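Local structure of TRAP dicarboxylate transporter, DctP subunit (Sulfurospirillum deleyianum, 4OVS) at residues W143-K148 with L234-I239; K40-D45 with T264-K269; Q166-M171 with V183-Q188. The protein binds succinate and probably delivers such dicarboxylates, as a periplasmic solute-binding protein, to a TRAP transporter. All coordinates share one frame; numbering follows the deposited sequence.

Contact 1 of 3, residues W143-K148 with L234-I239; sequences WDAGFK and LGYLVI
W143 opens the antiparallel pairing with two straight backbone bonds to Y236, W143 N to Y236 O at 2.9 Å and Y236 N back to W143 O. Its indole takes V238 CG2 over one face, a CH-pi contact 3.6 Å from the centroid of the five-membered ring. CG stands anti to the carbonyl carbon (chi1 -75°), which carries the ring to that methyl, while NE1 bonds T264 of helix 253-289. D144 and G235 form a non-hydrogen-bonded pair. Glycine suits that position, since a side chain there would crowd W143 O; the D144 carboxylate makes a salt bridge to K113 and a hydrogen bond to Y233 OH. A classic beta bulge follows: A145 N (3.3 Å) and G146 N (3.1 Å) both donate to L234 O, in its carbonyl plane, and L234 N returns a bond to G146 O. The small A145 CB fits against the Y236 ring, 3.6 Å from CE2, and meets L234 CD2 as well. Beyond the bulge, K148 lays CG on L234 CB at 4.0 Å and sends NZ to E208. The bulge thus gives one carbonyl two donors, and the backbone pairing and A145 are likely to fix the place of Y236, whose OH hydrogen-bonds the bound succinate.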
ATOM      1  N   TRP A 143       3.255  -8.362  -1.059  1.00 23.52           N
ATOM      2  CA  TRP A 143       4.406  -7.445  -1.048  1.00 19.63           C
ATOM      3  C   TRP A 143       4.266  -6.391   0.049  1.00 20.82           C
ATOM      4  O   TRP A 143       3.151  -6.075   0.450  1.00 23.02           O
ATOM      5  CB  TRP A 143       4.515  -6.742  -2.387  1.00 17.65           C
ATOM      6  CG  TRP A 143       5.044  -7.546  -3.528  1.00 15.70           C
ATOM      7  CD1 TRP A 143       5.208  -8.896  -3.582  1.00 22.61           C
ATOM      8  CD2 TRP A 143       5.427  -7.045  -4.809  1.00 16.63           C
ATOM      9  NE1 TRP A 143       5.730  -9.257  -4.810  1.00 19.94           N
ATOM     10  CE2 TRP A 143       5.874  -8.134  -5.578  1.00 17.90           C
ATOM     11  CE3 TRP A 143       5.486  -5.753  -5.374  1.00 15.79           C
ATOM     12  CZ2 TRP A 143       6.380  -7.986  -6.875  1.00 16.59           C
ATOM     13  CZ3 TRP A 143       5.993  -5.617  -6.631  1.00 15.08           C
ATOM     14  CH2 TRP A 143       6.444  -6.719  -7.372  1.00 15.08           C
ATOM     15  N   ASP A 144       5.407  -5.829   0.515  1.00 20.99           N
ATOM     16  CA  ASP A 144       5.493  -4.937   1.678  1.00 18.91           C
ATOM     17  C   ASP A 144       5.726  -3.492   1.176  1.00 18.91           C
ATOM     18  O   ASP A 144       6.479  -3.302   0.225  1.00 19.79           O
ATOM     19  CB  ASP A 144       6.748  -5.310   2.488  1.00 20.08           C
ATOM     20  CG  ASP A 144       6.900  -4.523   3.760  1.00 22.91           C
ATOM     21  OD1 ASP A 144       5.945  -3.862   4.222  1.00 25.60           O
ATOM     22  OD2 ASP A 144       8.016  -4.588   4.347  1.00 29.14           O
ATOM     23  N   ALA A 145       5.072  -2.525   1.796  1.00 22.27           N
ATOM     24  CA  ALA A 145       5.476  -1.129   1.662  1.00 20.79           C
ATOM     25  C   ALA A 145       6.073  -0.695   2.971  1.00 21.86           C
ATOM     26  O   ALA A 145       7.265  -0.584   3.063  1.00 22.89           O
ATOM     27  CB  ALA A 145       4.298  -0.187   1.225  1.00 24.33           C
ATOM     28  N   GLY A 146       5.223  -0.445   3.975  1.00 19.37           N
ATOM     29  CA  GLY A 146       5.678  -0.158   5.298  1.00 17.46           C
ATOM     30  C   GLY A 146       4.565   0.416   6.144  1.00 17.15           C
ATOM     31  O   GLY A 146       3.438   0.586   5.692  1.00 18.50           O
ATOM     32  N   PHE A 147       4.900   0.724   7.388  1.00 22.19           N
ATOM     33  CA  PHE A 147       3.981   1.401   8.267  1.00 25.73           C
ATOM     34  C   PHE A 147       3.812   2.864   7.847  1.00 23.36           C
ATOM     35  O   PHE A 147       4.701   3.457   7.249  1.00 20.49           O
ATOM     36  CB  PHE A 147       4.467   1.295   9.710  1.00 21.28           C
ATOM     37  CG  PHE A 147       4.289  -0.066  10.295  1.00 26.12           C
ATOM     38  CD1 PHE A 147       3.095  -0.425  10.914  1.00 27.89           C
ATOM     39  CD2 PHE A 147       5.289  -0.993  10.199  1.00 32.29           C
ATOM     40  CE1 PHE A 147       2.930  -1.665  11.433  1.00 30.08           C
ATOM     41  CE2 PHE A 147       5.120  -2.238  10.718  1.00 33.37           C
ATOM     42  CZ  PHE A 147       3.936  -2.573  11.345  1.00 30.19           C
ATOM     43  N   LYS A 148       2.658   3.419   8.187  1.00 24.58           N
ATOM     44  CA  LYS A 148       2.194   4.692   7.664  1.00 25.07           C
ATOM     45  C   LYS A 148       2.453   5.813   8.677  1.00 29.13           C
ATOM     46  O   LYS A 148       2.446   5.570   9.889  1.00 23.43           O
ATOM     47  CB  LYS A 148       0.698   4.622   7.372  1.00 28.04           C
ATOM     48  CG  LYS A 148       0.299   3.708   6.228  1.00 29.33           C
ATOM     49  CD  LYS A 148      -1.195   3.840   5.920  1.00 29.54           C
ATOM     50  CE  LYS A 148      -2.024   3.465   7.143  1.00 26.96           C
ATOM     51  NZ  LYS A 148      -3.456   3.254   6.823  1.00 31.58           N
ATOM     52  N   LEU A 234       0.577  -0.503   5.359  1.00 24.19           N
ATOM     53  CA  LEU A 234       0.233  -0.486   3.954  1.00 27.78           C
ATOM     54  C   LEU A 234       1.097  -1.530   3.241  1.00 27.91           C
ATOM     55  O   LEU A 234       2.339  -1.521   3.339  1.00 18.98           O
ATOM     56  CB  LEU A 234       0.453   0.902   3.361  1.00 26.18           C
ATOM     57  CG  LEU A 234      -0.250   1.259   2.034  1.00 26.62           C
ATOM     58  CD1 LEU A 234      -0.234   2.790   1.831  1.00 29.29           C
ATOM     59  CD2 LEU A 234       0.440   0.618   0.841  1.00 25.14           C
ATOM     60  N   GLY A 235       0.408  -2.450   2.568  1.00 27.11           N
ATOM     61  CA  GLY A 235       1.024  -3.509   1.780  1.00 23.81           C
ATOM     62  C   GLY A 235       0.170  -3.844   0.560  1.00 23.23           C
ATOM     63  O   GLY A 235      -0.925  -3.323   0.423  1.00 20.51           O
ATOM     64  N   TYR A 236       0.658  -4.766  -0.270  1.00 21.64           N
ATOM     65  CA  TYR A 236       0.069  -5.055  -1.568  1.00 23.35           C
ATOM     66  C   TYR A 236      -0.202  -6.567  -1.772  1.00 21.75           C
ATOM     67  O   TYR A 236       0.466  -7.412  -1.194  1.00 18.84           O
ATOM     68  CB  TYR A 236       1.053  -4.611  -2.639  1.00 20.09           C
ATOM     69  CG  TYR A 236       1.679  -3.240  -2.441  1.00 25.32           C
ATOM     70  CD1 TYR A 236       0.948  -2.093  -2.716  1.00 23.22           C
ATOM     71  CD2 TYR A 236       3.004  -3.085  -2.012  1.00 19.09           C
ATOM     72  CE1 TYR A 236       1.479  -0.821  -2.561  1.00 20.06           C
ATOM     73  CE2 TYR A 236       3.563  -1.789  -1.868  1.00 17.80           C
ATOM     74  CZ  TYR A 236       2.788  -0.675  -2.162  1.00 20.79           C
ATOM     75  OH  TYR A 236       3.244   0.605  -2.007  1.00 19.29           O
ATOM     76  N   LEU A 237      -1.183  -6.886  -2.610  1.00 20.82           N
ATOM     77  CA  LEU A 237      -1.412  -8.251  -3.070  1.00 19.49           C
ATOM     78  C   LEU A 237      -1.256  -8.213  -4.578  1.00 23.80           C
ATOM     79  O   LEU A 237      -1.925  -7.436  -5.271  1.00 25.85           O
ATOM     80  CB  LEU A 237      -2.779  -8.760  -2.683  1.00 26.78           C
ATOM     81  CG  LEU A 237      -3.107 -10.121  -3.333  1.00 29.37           C
ATOM     82  CD1 LEU A 237      -2.199 -11.224  -2.835  1.00 24.51           C
ATOM     83  CD2 LEU A 237      -4.535 -10.476  -3.098  1.00 30.31           C
ATOM     84  N   VAL A 238      -0.311  -8.975  -5.085  1.00 22.07           N
ATOM     85  CA  VAL A 238      -0.105  -9.066  -6.536  1.00 20.86           C
ATOM     86  C   VAL A 238      -1.258  -9.865  -7.101  1.00 26.48           C
ATOM     87  O   VAL A 238      -1.584 -10.960  -6.593  1.00 23.02           O
ATOM     88  CB  VAL A 238       1.242  -9.747  -6.858  1.00 23.95           C
ATOM     89  CG1 VAL A 238       1.484  -9.892  -8.363  1.00 24.15           C
ATOM     90  CG2 VAL A 238       2.383  -8.982  -6.233  1.00 25.53           C
ATOM     91  N   ILE A 239      -1.896  -9.294  -8.120  1.00 22.27           N
ATOM     92  CA  ILE A 239      -2.948  -9.971  -8.852  1.00 25.25           C
ATOM     93  C   ILE A 239      -2.770  -9.967 -10.356  1.00 25.85           C
ATOM     94  O   ILE A 239      -2.128  -9.085 -10.922  1.00 23.11           O
ATOM     95  CB  ILE A 239      -4.328  -9.394  -8.592  1.00 24.22           C
ATOM     96  CG1 ILE A 239      -4.314  -7.886  -8.859  1.00 23.77           C
ATOM     97  CG2 ILE A 239      -4.776  -9.716  -7.169  1.00 22.20           C
ATOM     98  CD1 ILE A 239      -5.685  -7.325  -8.899  1.00 27.35           C
TER

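Contact 2 of 3, residues K40-D45 with T264-K269; sequences KGKGAD and TEYERK
The succinate site borders this antiparallel helix pair, in which helix 39-54, carrying the succinate-binding residue K40, lies against the long helix 253-289 at G43 and E267. The two segments run at 156°, their axes 8.6 Å apart, and the CA atoms of G43 and E267 come within 4.8 Å. Glycine suits that place because a side chain on G43 would run into E267 CG. Y266 reaches over from the second helix, its CG anti to the backbone N (chi1 170°), and sets the edge of its ring against the first: CE2 lies 3.8 Å from K42 O, near the ring plane, and 4.2 Å from K42 CB. F46 stacks on the same ring. E267 bends at chi2 (-84°), which brings OE2 to 3.6 Å from K40 N, too long for a hydrogen bond, while OE1 accepts from D144 N. With an alanine here, D144 N would probably lose its carboxylate acceptor and a gap would open beside K40 N and CA. K40 leaves its helix on the side away from the second one, and its all-extended chain takes NZ to M88 O and the succinate. No hydrogen bond joins the segments; the contact rests on van der Waals packing at G43, Y266 and E267. A glycine at the crossing lets helix axes come near, as here beside the ligand site of a family 7 solute-binding protein.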
ATOM      1  N   LYS A  40       8.387  -1.551  -4.278  1.00 19.64           N
ATOM      2  CA  LYS A  40       7.323  -2.044  -5.174  1.00 16.84           C
ATOM      3  C   LYS A  40       7.633  -1.823  -6.636  1.00 17.27           C
ATOM      4  O   LYS A  40       7.376  -2.660  -7.464  1.00 21.48           O
ATOM      5  CB  LYS A  40       6.019  -1.358  -4.830  1.00 18.52           C
ATOM      6  CG  LYS A  40       4.942  -1.623  -5.782  1.00 18.74           C
ATOM      7  CD  LYS A  40       3.601  -1.022  -5.307  1.00 22.84           C
ATOM      8  CE  LYS A  40       2.581  -0.944  -6.412  1.00 18.53           C
ATOM      9  NZ  LYS A  40       1.275  -0.486  -5.880  1.00 17.28           N
ATOM     10  N   GLY A  41       8.161  -0.662  -6.956  1.00 17.69           N
ATOM     11  CA  GLY A  41       8.534  -0.375  -8.322  1.00 19.65           C
ATOM     12  C   GLY A  41       9.727  -1.176  -8.789  1.00 16.63           C
ATOM     13  O   GLY A  41       9.776  -1.623  -9.950  1.00 16.07           O
ATOM     14  N   LYS A  42      10.721  -1.308  -7.912  1.00 20.43           N
ATOM     15  CA  LYS A  42      11.933  -2.129  -8.185  1.00 17.87           C
ATOM     16  C   LYS A  42      11.520  -3.584  -8.332  1.00 15.16           C
ATOM     17  O   LYS A  42      12.012  -4.295  -9.194  1.00 18.98           O
ATOM     18  CB  LYS A  42      12.964  -1.959  -7.081  1.00 18.67           C
ATOM     19  CG  LYS A  42      13.553  -0.576  -6.989  1.00 17.18           C
ATOM     20  CD  LYS A  42      14.634  -0.505  -5.840  1.00 19.62           C
ATOM     21  CE  LYS A  42      15.266   0.848  -5.780  1.00 25.86           C
ATOM     22  NZ  LYS A  42      16.109   0.942  -4.531  1.00 27.62           N
ATOM     23  N   GLY A  43      10.563  -4.007  -7.523  1.00 15.87           N
ATOM     24  CA  GLY A  43      10.020  -5.363  -7.618  1.00 20.95           C
ATOM     25  C   GLY A  43       9.342  -5.651  -8.960  1.00 17.51           C
ATOM     26  O   GLY A  43       9.509  -6.733  -9.554  1.00 16.99           O
ATOM     27  N   ALA A  44       8.542  -4.705  -9.453  1.00 22.72           N
ATOM     28  CA  ALA A  44       7.875  -4.890 -10.737  1.00 15.50           C
ATOM     29  C   ALA A  44       8.912  -5.006 -11.870  1.00 21.44           C
ATOM     30  O   ALA A  44       8.799  -5.865 -12.728  1.00 21.93           O
ATOM     31  CB  ALA A  44       6.909  -3.720 -11.032  1.00 17.56           C
ATOM     32  N   ASP A  45       9.928  -4.127 -11.847  1.00 26.92           N
ATOM     33  CA  ASP A  45      10.993  -4.103 -12.864  1.00 23.46           C
ATOM     34  C   ASP A  45      11.860  -5.361 -12.802  1.00 17.18           C
ATOM     35  O   ASP A  45      12.277  -5.911 -13.833  1.00 20.26           O
ATOM     36  CB  ASP A  45      11.877  -2.847 -12.713  1.00 18.08           C
ATOM     37  CG  ASP A  45      11.230  -1.572 -13.288  1.00 23.39           C
ATOM     38  OD1 ASP A  45      10.297  -1.664 -14.131  1.00 21.97           O
ATOM     39  OD2 ASP A  45      11.749  -0.473 -12.926  1.00 24.52           O
ATOM     40  N   THR A 264       9.119 -11.446  -5.579  1.00 22.65           N
ATOM     41  CA  THR A 264       8.486 -11.249  -4.283  1.00 19.60           C
ATOM     42  C   THR A 264       9.573 -11.259  -3.198  1.00 22.44           C
ATOM     43  O   THR A 264       9.591 -10.387  -2.342  1.00 21.04           O
ATOM     44  CB  THR A 264       7.468 -12.373  -4.036  1.00 25.32           C
ATOM     45  OG1 THR A 264       6.387 -12.274  -4.991  1.00 23.88           O
ATOM     46  CG2 THR A 264       6.914 -12.306  -2.667  1.00 26.22           C
ATOM     47  N   GLU A 265      10.489 -12.225  -3.273  1.00 26.56           N
ATOM     48  CA  GLU A 265      11.612 -12.356  -2.291  1.00 24.73           C
ATOM     49  C   GLU A 265      12.461 -11.072  -2.356  1.00 22.84           C
ATOM     50  O   GLU A 265      12.825 -10.498  -1.331  1.00 22.05           O
ATOM     51  CB  GLU A 265      12.483 -13.573  -2.613  1.00 24.42           C
ATOM     52  CG  GLU A 265      13.938 -13.447  -2.078  1.00 37.88           C
ATOM     53  CD  GLU A 265      14.822 -14.678  -2.345  1.00 43.06           C
ATOM     54  OE1 GLU A 265      14.940 -15.105  -3.533  1.00 41.63           O
ATOM     55  OE2 GLU A 265      15.415 -15.203  -1.354  1.00 42.63           O
ATOM     56  N   TYR A 266      12.710 -10.605  -3.578  1.00 28.19           N
ATOM     57  CA  TYR A 266      13.538  -9.423  -3.814  1.00 20.96           C
ATOM     58  C   TYR A 266      12.849  -8.150  -3.307  1.00 22.13           C
ATOM     59  O   TYR A 266      13.450  -7.336  -2.629  1.00 23.74           O
ATOM     60  CB  TYR A 266      13.841  -9.302  -5.295  1.00 19.01           C
ATOM     61  CG  TYR A 266      14.471  -7.998  -5.638  1.00 18.70           C
ATOM     62  CD1 TYR A 266      15.754  -7.721  -5.225  1.00 21.22           C
ATOM     63  CD2 TYR A 266      13.799  -7.050  -6.380  1.00 23.56           C
ATOM     64  CE1 TYR A 266      16.365  -6.505  -5.526  1.00 24.06           C
ATOM     65  CE2 TYR A 266      14.392  -5.837  -6.696  1.00 20.26           C
ATOM     66  CZ  TYR A 266      15.675  -5.575  -6.268  1.00 23.06           C
ATOM     67  OH  TYR A 266      16.300  -4.381  -6.535  1.00 27.69           O
ATOM     68  N   GLU A 267      11.580  -7.989  -3.631  1.00 19.62           N
ATOM     69  CA  GLU A 267      10.809  -6.851  -3.141  1.00 17.89           C
ATOM     70  C   GLU A 267      10.813  -6.727  -1.646  1.00 20.42           C
ATOM     71  O   GLU A 267      10.952  -5.624  -1.134  1.00 17.55           O
ATOM     72  CB  GLU A 267       9.369  -6.885  -3.646  1.00 15.96           C
ATOM     73  CG  GLU A 267       8.623  -5.642  -3.483  1.00 17.61           C
ATOM     74  CD  GLU A 267       7.954  -5.395  -2.116  1.00 17.22           C
ATOM     75  OE1 GLU A 267       7.764  -6.339  -1.295  1.00 18.18           O
ATOM     76  OE2 GLU A 267       7.591  -4.187  -1.894  1.00 18.14           O
ATOM     77  N   ARG A 268      10.680  -7.835  -0.934  1.00 21.37           N
ATOM     78  CA  ARG A 268      10.587  -7.746   0.505  1.00 17.65           C
ATOM     79  C   ARG A 268      11.956  -7.373   1.114  1.00 21.27           C
ATOM     80  O   ARG A 268      12.002  -6.741   2.153  1.00 24.52           O
ATOM     81  CB  ARG A 268      10.001  -8.979   1.143  1.00 22.92           C
ATOM     82  CG  ARG A 268       8.615  -9.368   0.640  1.00 22.59           C
ATOM     83  CD  ARG A 268       8.217 -10.696   1.261  1.00 23.30           C
ATOM     84  NE  ARG A 268       6.831 -11.061   0.989  1.00 25.76           N
ATOM     85  CZ  ARG A 268       6.178 -12.043   1.615  1.00 29.12           C
ATOM     86  NH1 ARG A 268       6.768 -12.745   2.568  1.00 25.74           N
ATOM     87  NH2 ARG A 268       4.930 -12.334   1.293  1.00 23.23           N
ATOM     88  N   LYS A 269      13.053  -7.745   0.457  1.00 17.76           N
ATOM     89  CA  LYS A 269      14.388  -7.365   0.911  1.00 18.51           C
ATOM     90  C   LYS A 269      14.564  -5.844   0.722  1.00 23.05           C
ATOM     91  O   LYS A 269      14.967  -5.156   1.644  1.00 19.24           O
ATOM     92  CB  LYS A 269      15.436  -8.205   0.152  1.00 18.58           C
ATOM     93  CG  LYS A 269      15.499  -9.677   0.625  1.00 21.15           C
ATOM     94  CD  LYS A 269      16.365 -10.502  -0.343  1.00 20.63           C
ATOM     95  CE  LYS A 269      16.333 -11.972  -0.079  1.00 21.02           C
ATOM     96  NZ  LYS A 269      16.910 -12.360   1.209  1.00 22.35           N
TER

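Contact 3 of 3, residues Q166-M171 with V183-Q188; sequences QKFRIM and VGANPQ
Four backbone hydrogen bonds join Q166-I170 to N186-Q188 as neighbouring parallel strands. N186 N gives the straightest, to Q166 O at 2.9 Å (176° at the hydrogen); F168 N then donates to N186 O from above its carbonyl plane. Q188 N reaches F168 O at 2.8 Å, nearly along the C=O axis, though the N-H...O angle is only 136°, and I170 N closes the series on Q188 O. CA-H...O contacts lie between these bonds, among them K167 CA to N186 O at 3.2 Å. Proline is tolerated at position 187 because this pairing asks no N-H of it: the bonds come from the residues on both sides.

On one side of the sheet the K167 chain runs alongside the N186 amide, in the same direction, with K167 CE 3.7 Å from N186 ND2. A water links K167 NZ weakly to Q188 OE1, as suits long polar chains near solvent. R169 leaves from this side too, with CG 4.0 Å from Q188 O. Its NE bonds L190 O and its NH1 the bound succinate, and the M171 backbone N sits over the centre of the guanidinium face.

The other side is apolar. I170 CD1 lies alongside P187 CB at 3.8 Å, and F168 CD2 meets A185 CB at the same distance. F180 of helix 174-181 stacks on F168 and touches I170 and P187, so this side packs against the helix. K167, R169, N186 and Q188 thus share one side of the pair, and F168, I170 and P187 the other. The strand pairing fixes where R169 leaves the backbone, and L190 O, through NE, probably restrains the guanidinium whose NH1 bonds the succinate.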
ATOM      1  N   GLN A 166      -8.986  18.958  10.561  1.00 40.79           N
ATOM      2  CA  GLN A 166      -8.142  18.905   9.376  1.00 43.72           C
ATOM      3  C   GLN A 166      -8.669  17.929   8.314  1.00 41.85           C
ATOM      4  O   GLN A 166      -9.212  16.868   8.634  1.00 43.16           O
ATOM      5  CB  GLN A 166      -6.714  18.511   9.759  1.00 44.25           C
ATOM      6  CG  GLN A 166      -5.963  19.553  10.586  1.00 42.39           C
ATOM      7  CD  GLN A 166      -4.469  19.279  10.616  1.00 44.31           C
ATOM      8  OE1 GLN A 166      -3.841  19.049   9.578  1.00 42.87           O
ATOM      9  NE2 GLN A 166      -3.896  19.283  11.810  1.00 42.73           N
ATOM     10  N   LYS A 167      -8.504  18.304   7.050  1.00 42.28           N
ATOM     11  CA  LYS A 167      -8.860  17.446   5.927  1.00 37.94           C
ATOM     12  C   LYS A 167      -7.692  16.526   5.548  1.00 41.96           C
ATOM     13  O   LYS A 167      -6.560  16.984   5.327  1.00 35.41           O
ATOM     14  CB  LYS A 167      -9.248  18.282   4.708  1.00 44.16           C
ATOM     15  CG  LYS A 167     -10.545  19.067   4.828  1.00 48.76           C
ATOM     16  CD  LYS A 167     -11.131  19.316   3.430  1.00 52.35           C
ATOM     17  CE  LYS A 167     -12.483  20.030   3.449  1.00 58.77           C
ATOM     18  NZ  LYS A 167     -13.443  19.409   2.465  1.00 61.43           N
ATOM     19  N   PHE A 168      -7.962  15.231   5.457  1.00 36.02           N
ATOM     20  CA  PHE A 168      -6.930  14.278   5.088  1.00 33.01           C
ATOM     21  C   PHE A 168      -7.336  13.511   3.856  1.00 33.72           C
ATOM     22  O   PHE A 168      -8.473  13.053   3.752  1.00 35.26           O
ATOM     23  CB  PHE A 168      -6.687  13.291   6.233  1.00 31.99           C
ATOM     24  CG  PHE A 168      -5.843  13.841   7.358  1.00 34.42           C
ATOM     25  CD1 PHE A 168      -4.459  13.688   7.342  1.00 36.03           C
ATOM     26  CD2 PHE A 168      -6.424  14.458   8.444  1.00 37.58           C
ATOM     27  CE1 PHE A 168      -3.680  14.166   8.357  1.00 33.48           C
ATOM     28  CE2 PHE A 168      -5.640  14.950   9.477  1.00 41.74           C
ATOM     29  CZ  PHE A 168      -4.262  14.798   9.429  1.00 35.81           C
ATOM     30  N   ARG A 169      -6.423  13.371   2.900  1.00 31.03           N
ATOM     31  CA  ARG A 169      -6.609  12.371   1.851  1.00 31.25           C
ATOM     32  C   ARG A 169      -6.557  10.958   2.453  1.00 28.51           C
ATOM     33  O   ARG A 169      -5.736  10.687   3.325  1.00 27.90           O
ATOM     34  CB  ARG A 169      -5.507  12.502   0.795  1.00 31.18           C
ATOM     35  CG  ARG A 169      -5.688  11.603  -0.430  1.00 28.43           C
ATOM     36  CD  ARG A 169      -4.882  10.339  -0.268  1.00 25.55           C
ATOM     37  NE  ARG A 169      -5.150   9.338  -1.294  1.00 28.09           N
ATOM     38  CZ  ARG A 169      -4.363   8.284  -1.512  1.00 26.73           C
ATOM     39  NH1 ARG A 169      -3.253   8.143  -0.791  1.00 22.54           N
ATOM     40  NH2 ARG A 169      -4.682   7.372  -2.449  1.00 29.69           N
ATOM     41  N   ILE A 170      -7.428  10.070   1.987  1.00 26.37           N
ATOM     42  CA  ILE A 170      -7.320   8.634   2.280  1.00 25.85           C
ATOM     43  C   ILE A 170      -7.504   7.809   1.018  1.00 25.54           C
ATOM     44  O   ILE A 170      -8.078   8.272   0.033  1.00 28.55           O
ATOM     45  CB  ILE A 170      -8.400   8.154   3.234  1.00 26.86           C
ATOM     46  CG1 ILE A 170      -9.781   8.553   2.715  1.00 28.33           C
ATOM     47  CG2 ILE A 170      -8.171   8.730   4.605  1.00 28.28           C
ATOM     48  CD1 ILE A 170     -10.929   7.887   3.497  1.00 35.69           C
HETATM   49  N   MSE A 171      -7.032   6.580   1.060  1.00 30.22           N
HETATM   50  CA  MSE A 171      -7.441   5.574   0.092  1.00 29.44           C
HETATM   51  C   MSE A 171      -8.884   5.156   0.394  1.00 34.82           C
HETATM   52  O   MSE A 171      -9.417   5.461   1.483  1.00 34.86           O
HETATM   53  CB  MSE A 171      -6.525   4.375   0.191  1.00 29.75           C
HETATM   54  CG  MSE A 171      -5.040   4.657  -0.099  1.00 28.89           C
HETATM   55 SE   MSE A 171      -3.911   3.064   0.392  1.00 34.10          SE
HETATM   56  CE  MSE A 171      -4.087   3.144   2.337  1.00 22.76           C
ATOM     57  N   VAL A 183     -10.773  10.825  15.342  1.00 42.78           N
ATOM     58  CA  VAL A 183     -10.038  11.952  15.943  1.00 41.24           C
ATOM     59  C   VAL A 183     -10.466  13.289  15.351  1.00 39.94           C
ATOM     60  O   VAL A 183      -9.731  14.277  15.415  1.00 39.37           O
ATOM     61  CB  VAL A 183      -8.510  11.783  15.796  1.00 41.52           C
ATOM     62  CG1 VAL A 183      -8.067  10.440  16.402  1.00 42.83           C
ATOM     63  CG2 VAL A 183      -8.116  11.839  14.352  1.00 42.06           C
ATOM     64  N   GLY A 184     -11.677  13.333  14.801  1.00 40.14           N
ATOM     65  CA  GLY A 184     -12.321  14.610  14.521  1.00 40.11           C
ATOM     66  C   GLY A 184     -11.858  15.257  13.234  1.00 41.92           C
ATOM     67  O   GLY A 184     -12.074  16.459  13.005  1.00 38.45           O
ATOM     68  N   ALA A 185     -11.217  14.456  12.388  1.00 37.01           N
ATOM     69  CA  ALA A 185     -10.788  14.917  11.078  1.00 35.77           C
ATOM     70  C   ALA A 185     -11.834  14.654   9.982  1.00 38.81           C
ATOM     71  O   ALA A 185     -12.835  13.941  10.187  1.00 37.09           O
ATOM     72  CB  ALA A 185      -9.460  14.260  10.714  1.00 32.95           C
ATOM     73  N   ASN A 186     -11.573  15.229   8.816  1.00 38.29           N
ATOM     74  CA  ASN A 186     -12.443  15.127   7.662  1.00 38.86           C
ATOM     75  C   ASN A 186     -11.716  14.349   6.569  1.00 40.43           C
ATOM     76  O   ASN A 186     -10.886  14.917   5.852  1.00 39.84           O
ATOM     77  CB  ASN A 186     -12.785  16.540   7.187  1.00 43.66           C
ATOM     78  CG  ASN A 186     -13.896  16.573   6.152  1.00 49.33           C
ATOM     79  OD1 ASN A 186     -14.428  15.541   5.749  1.00 54.60           O
ATOM     80  ND2 ASN A 186     -14.259  17.781   5.726  1.00 51.83           N
ATOM     81  N   PRO A 187     -11.992  13.037   6.444  1.00 38.04           N
ATOM     82  CA  PRO A 187     -11.257  12.292   5.417  1.00 34.15           C
ATOM     83  C   PRO A 187     -11.899  12.453   4.041  1.00 35.87           C
ATOM     84  O   PRO A 187     -13.085  12.688   3.929  1.00 35.74           O
ATOM     85  CB  PRO A 187     -11.328  10.838   5.902  1.00 40.91           C
ATOM     86  CG  PRO A 187     -12.231  10.865   7.168  1.00 45.15           C
ATOM     87  CD  PRO A 187     -12.937  12.176   7.156  1.00 38.71           C
ATOM     88  N   GLN A 188     -11.097  12.313   3.003  1.00 35.14           N
ATOM     89  CA  GLN A 188     -11.551  12.499   1.652  1.00 40.93           C
ATOM     90  C   GLN A 188     -10.788  11.537   0.727  1.00 42.44           C
ATOM     91  O   GLN A 188      -9.557  11.554   0.685  1.00 30.62           O
ATOM     92  CB  GLN A 188     -11.255  13.936   1.254  1.00 38.74           C
ATOM     93  CG  GLN A 188     -11.943  14.385   0.024  1.00 50.98           C
ATOM     94  CD  GLN A 188     -11.549  15.795  -0.358  1.00 53.48           C
ATOM     95  OE1 GLN A 188     -11.224  16.627   0.499  1.00 53.60           O
ATOM     96  NE2 GLN A 188     -11.594  16.080  -1.656  1.00 56.51           N
TER
HETATM   97  O   HOH W   1     -12.478  19.431  -0.784  1.00 46.16           O

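Overall arrangement
Near the N terminus, residues 40-45 of helix 39-54 wait until helix 253-289 for their partner, so contact 2 closes the widest loop. Within it, contact 1 joins strand 137-152 to strand 233-241, and inside that loop lies contact 3, a short beta-alpha-beta crossover from strand 167-170 through helix 174-181 to strand 186-189. Contacts 1 and 2 meet directly, the helix pair lying against the sheet. Contact 3 stands farther off, about 30 Å from contact 2 between centres, and meets contact 1 where L234 packs on M171. Each contact nevertheless supplies one succinate-binding residue: Y236, K40 and R169, drawn from distant parts of the chain.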